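Local coordinates for protein bifunctional endomannanase/endoglucanase (Caldanaerobius polysaccharolyticus, PDB 3W0K) that hydrolyses internal linkages of mannan and glucan chains, using a TIM-barrel scaffold of glycoside hydrolase family 5, at residues D224-Q228 against G229-N233; F259-F262 against N263-N267. All blocks are in the same frame, centred on the assembly; numbering follows the deposited sequence.

Contact 1 of 2, residues D224-Q228 against G229-N233; sequences DLLWQ and GKVWN
A short two-stranded beta hairpin, closed by a type I' turn from Trp227 to Lys230, brings Trp227 and Trp232 together on one face and Leu226 and Val231 on the other. The antiparallel strands 225-227 and 230-232 are joined by backbone bonds at two hydrogen-bonded pairs, Leu225 with Trp232 and Trp227 with Lys230; Trp227 N to Lys230 O, at 2.9 Å, is nearly straight. At the open end Asp224 and Leu225 both face Trp232, a G1 beta bulge in which Trp232 O takes a bond from Leu225 N and a weak one from Asp224 N.

The two indoles meet obliquely, planes 44° apart, with Trp227 CE3 lying 3.4 Å from Trp232 NE1. Trp227 has CG anti to its backbone N (chi1 178°), whereas Trp232 has CG beside its own (chi1 -75°), and these different rotations bring the two rings together from neighbouring strands. Water 1 accepts from Trp232 NE1 at 2.9 Å and donates to Trp227 O and Gln228 OE1, linking the indole to the turn. On the other face, Leu226 CD2 reaches Val231 CG2 at 4.1 Å. Beside it Val231 CG1 packs on Asp224 CA at 3.6 Å, while Asn233 ND2 donates to Asp224 OD1 at 3.1 Å, on the anti side and tilted out of the carboxylate plane. Asn233 OD1 caps Thr236 N at the start of helix 234-249.

With an alanine in place of Trp232 the NE1 donor is gone, and water 1 would probably be held less firmly and a gap open beside Trp227 and Pro200. The tryptophan face thus joins apolar packing to a water-mediated polar link, and Asn233 uses both ends of its amide to couple the bulge to the following helix.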
# COMPACT_ATOMS: atom_id res chain seq x y z
N ASP A 224 -13.94 -1.61 -21.60
CA ASP A 224 -13.38 -1.10 -22.84
C ASP A 224 -13.06 0.39 -22.83
O ASP A 224 -13.31 1.10 -23.81
CB ASP A 224 -14.30 -1.45 -24.03
CG ASP A 224 -14.49 -2.95 -24.20
OD1 ASP A 224 -13.76 -3.75 -23.57
OD2 ASP A 224 -15.38 -3.34 -24.98
N LEU A 225 -12.49 0.86 -21.73
CA LEU A 225 -12.12 2.26 -21.59
C LEU A 225 -10.87 2.54 -22.41
O LEU A 225 -9.84 1.88 -22.24
CB LEU A 225 -11.85 2.60 -20.11
CG LEU A 225 -11.32 4.00 -19.79
CD1 LEU A 225 -12.31 5.06 -20.24
CD2 LEU A 225 -11.07 4.13 -18.29
N LEU A 226 -10.97 3.51 -23.32
CA LEU A 226 -9.84 3.88 -24.16
C LEU A 226 -8.98 4.88 -23.39
O LEU A 226 -9.46 5.94 -22.99
CB LEU A 226 -10.34 4.49 -25.48
CG LEU A 226 -9.35 4.71 -26.64
CD1 LEU A 226 -8.53 5.97 -26.43
CD2 LEU A 226 -8.46 3.49 -26.83
N TRP A 227 -7.73 4.51 -23.17
CA TRP A 227 -6.79 5.36 -22.44
C TRP A 227 -5.37 5.10 -22.96
O TRP A 227 -4.91 3.96 -22.99
CB TRP A 227 -6.87 5.05 -20.94
CG TRP A 227 -5.91 5.82 -20.09
CD1 TRP A 227 -5.69 7.17 -20.09
CD2 TRP A 227 -5.03 5.28 -19.08
NE1 TRP A 227 -4.74 7.50 -19.16
CE2 TRP A 227 -4.32 6.36 -18.52
CE3 TRP A 227 -4.79 3.99 -18.60
CZ2 TRP A 227 -3.37 6.19 -17.51
CZ3 TRP A 227 -3.84 3.82 -17.59
CH2 TRP A 227 -3.15 4.91 -17.06
N GLN A 228 -4.70 6.17 -23.37
CA GLN A 228 -3.34 6.10 -23.90
C GLN A 228 -3.26 5.20 -25.13
O GLN A 228 -2.28 4.48 -25.33
CB GLN A 228 -2.37 5.61 -22.82
CG GLN A 228 -2.24 6.54 -21.63
CD GLN A 228 -1.31 5.99 -20.55
OE1 GLN A 228 -1.28 4.78 -20.30
NE2 GLN A 228 -0.57 6.88 -19.91
N GLY A 229 -4.32 5.23 -25.95
CA GLY A 229 -4.37 4.42 -27.15
C GLY A 229 -4.56 2.93 -26.90
O GLY A 229 -4.36 2.11 -27.80
N LYS A 230 -4.95 2.58 -25.68
CA LYS A 230 -5.17 1.19 -25.31
C LYS A 230 -6.55 0.99 -24.71
O LYS A 230 -7.04 1.82 -23.95
CB LYS A 230 -4.09 0.74 -24.31
CG LYS A 230 -4.28 -0.68 -23.79
CD LYS A 230 -3.17 -1.07 -22.82
CE LYS A 230 -1.85 -1.29 -23.54
NZ LYS A 230 -1.92 -2.44 -24.49
N VAL A 231 -7.19 -0.12 -25.07
CA VAL A 231 -8.53 -0.46 -24.58
C VAL A 231 -8.41 -1.27 -23.29
O VAL A 231 -7.76 -2.31 -23.26
CB VAL A 231 -9.32 -1.28 -25.63
CG1 VAL A 231 -10.68 -1.66 -25.08
CG2 VAL A 231 -9.46 -0.47 -26.91
N TRP A 232 -9.05 -0.78 -22.23
CA TRP A 232 -9.01 -1.46 -20.94
C TRP A 232 -10.25 -2.27 -20.59
O TRP A 232 -11.37 -1.74 -20.57
CB TRP A 232 -8.70 -0.47 -19.81
CG TRP A 232 -7.26 -0.06 -19.77
CD1 TRP A 232 -6.67 0.93 -20.50
CD2 TRP A 232 -6.22 -0.64 -18.96
NE1 TRP A 232 -5.33 1.00 -20.20
CE2 TRP A 232 -5.03 0.05 -19.26
CE3 TRP A 232 -6.19 -1.67 -18.02
CZ2 TRP A 232 -3.81 -0.26 -18.65
CZ3 TRP A 232 -4.97 -1.99 -17.41
CH2 TRP A 232 -3.80 -1.28 -17.74
N ASN A 233 -10.03 -3.55 -20.32
CA ASN A 233 -11.07 -4.49 -19.93
C ASN A 233 -10.41 -5.58 -19.10
O ASN A 233 -9.22 -5.47 -18.78
CB ASN A 233 -11.79 -5.07 -21.16
CG ASN A 233 -10.83 -5.61 -22.21
OD1 ASN A 233 -9.87 -6.31 -21.89
ND2 ASN A 233 -11.09 -5.28 -23.47
O HOH W 1 -3.08 2.46 -21.32

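Contact 2 of 2, residues F259-F262 against N263-N267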
# COMPACT_ATOMS: atom_id res chain seq x y z
N PHE A 259 -5.36 -0.76 -3.52
CA PHE A 259 -6.23 -0.78 -4.69
C PHE A 259 -7.47 0.02 -4.36
O PHE A 259 -7.73 0.34 -3.19
CB PHE A 259 -6.56 -2.21 -5.17
CG PHE A 259 -7.70 -2.87 -4.43
CD1 PHE A 259 -8.91 -3.11 -5.08
CD2 PHE A 259 -7.54 -3.30 -3.12
CE1 PHE A 259 -9.95 -3.77 -4.42
CE2 PHE A 259 -8.58 -3.97 -2.46
CZ PHE A 259 -9.78 -4.20 -3.11
N GLY A 260 -8.21 0.40 -5.39
CA GLY A 260 -9.43 1.16 -5.15
C GLY A 260 -9.71 2.19 -6.21
O GLY A 260 -8.95 2.34 -7.17
N CYS A 261 -10.78 2.94 -6.00
CA CYS A 261 -11.21 3.96 -6.93
C CYS A 261 -11.57 5.24 -6.19
O CYS A 261 -12.18 5.19 -5.12
CB CYS A 261 -12.43 3.45 -7.70
SG CYS A 261 -13.05 4.55 -8.98
N PHE A 262 -11.19 6.38 -6.77
CA PHE A 262 -11.48 7.69 -6.19
C PHE A 262 -12.99 7.93 -6.26
O PHE A 262 -13.72 7.18 -6.92
CB PHE A 262 -10.69 8.76 -6.94
CG PHE A 262 -10.64 10.09 -6.25
CD1 PHE A 262 -10.38 10.19 -4.89
CD2 PHE A 262 -10.81 11.27 -6.98
CE1 PHE A 262 -10.30 11.43 -4.26
CE2 PHE A 262 -10.73 12.51 -6.37
CZ PHE A 262 -10.47 12.59 -5.00
N ASN A 263 -13.47 8.99 -5.61
CA ASN A 263 -14.90 9.26 -5.55
C ASN A 263 -15.55 10.20 -6.57
O ASN A 263 -16.65 10.70 -6.34
CB ASN A 263 -15.29 9.69 -4.13
CG ASN A 263 -14.77 11.07 -3.76
OD1 ASN A 263 -13.94 11.65 -4.47
ND2 ASN A 263 -15.26 11.61 -2.65
N LYS A 264 -14.87 10.44 -7.69
CA LYS A 264 -15.43 11.31 -8.73
C LYS A 264 -15.98 10.49 -9.90
O LYS A 264 -16.74 10.99 -10.72
CB LYS A 264 -14.38 12.31 -9.21
CG LYS A 264 -13.93 13.29 -8.14
CD LYS A 264 -15.11 14.06 -7.57
CE LYS A 264 -14.66 15.01 -6.47
NZ LYS A 264 -15.80 15.78 -5.90
N THR A 265 -15.60 9.22 -9.94
CA THR A 265 -16.03 8.29 -10.97
C THR A 265 -17.45 7.83 -10.64
O THR A 265 -17.79 7.66 -9.47
CB THR A 265 -15.10 7.06 -10.99
OG1 THR A 265 -13.77 7.49 -11.31
CG2 THR A 265 -15.56 6.02 -12.01
N SER A 266 -18.28 7.65 -11.67
CA SER A 266 -19.66 7.21 -11.45
C SER A 266 -19.60 5.85 -10.75
O SER A 266 -18.79 4.99 -11.11
CB SER A 266 -20.41 7.09 -12.77
OG SER A 266 -21.80 6.92 -12.53
N ASN A 267 -20.46 5.65 -9.75
CA ASN A 267 -20.45 4.41 -9.00
C ASN A 267 -20.69 3.14 -9.81
O ASN A 267 -20.08 2.11 -9.53
CB ASN A 267 -21.42 4.46 -7.82
CG ASN A 267 -21.07 3.44 -6.76
OD1 ASN A 267 -19.95 3.43 -6.25
ND2 ASN A 267 -22.01 2.55 -6.46
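The loop after the seventh strand of the (beta/alpha)8 barrel, leading from strand 254-259 to helix 267-284, contains Phe262, whose ring carries the amide oxygen of Asn263 over one face. Asn263 OD1 sits over the ring centre, 3.5 Å above the plane, and its nearest ring atom is Phe262 CZ at 3.6 Å. The amide is inclined to the ring, their planes 52° apart, so the oxygen approaches the face without the two groups lying flat on each other. Asn263 holds CG between its backbone N and carbonyl carbon (chi1 70°), a rotation that folds the amide back over the phenyl group.

Lys264 runs alongside the same phenyl group, pointing the same way, and lays its CG 3.7 Å from Phe262 CE2. Its chain bends at chi2 (-57°) before continuing extended, so the aliphatic root makes the contact while the ammonium end leads away. Across the same loop, Cys261 SG, from the residue before Phe262, meets Thr265 CB at 3.8 Å and lies equally far from Thr265 OG1. The polar ends of both partners are held from outside the loop: Asn263 ND2 is hydrogen-bonded to His302 O, which probably limits flipping of the amide, and Thr265 OG1 is bonded to Leu203 O, which ties the threonine to helix 201-204.

Arg304 bridges the middle of the loop to the first turn of helix 267-284, its NH1 bonding to Phe262 O and its NE to Asn267 OD1. Cys261 packs on Ala270 and Phe274 of helix 267-284, so the loop lies between that helix, the region of helix 201-204 and the segment carrying His302 and Arg304.

How the contacts relate
From the N terminus the chain first forms contact 1, a hairpin that follows barrel strand 192-197 and helix 201-204 and closes on itself before helix 234-249. That helix then returns the chain to barrel strand 254-259, from whose end contact 2 runs through its loop into helix 267-284. The two contacts are therefore in series, neither nested nor crossed. Their centres are 17 Å apart, and they do not touch. Helix 201-204 is a shared neighbour: Leu225 and Trp227 pack on it from the hairpin, and the later loop also reaches it. Contact 1 lies in the connection from strand 192-197 to strand 254-259, and contact 2 in that from strand 254-259 to strand 287-290.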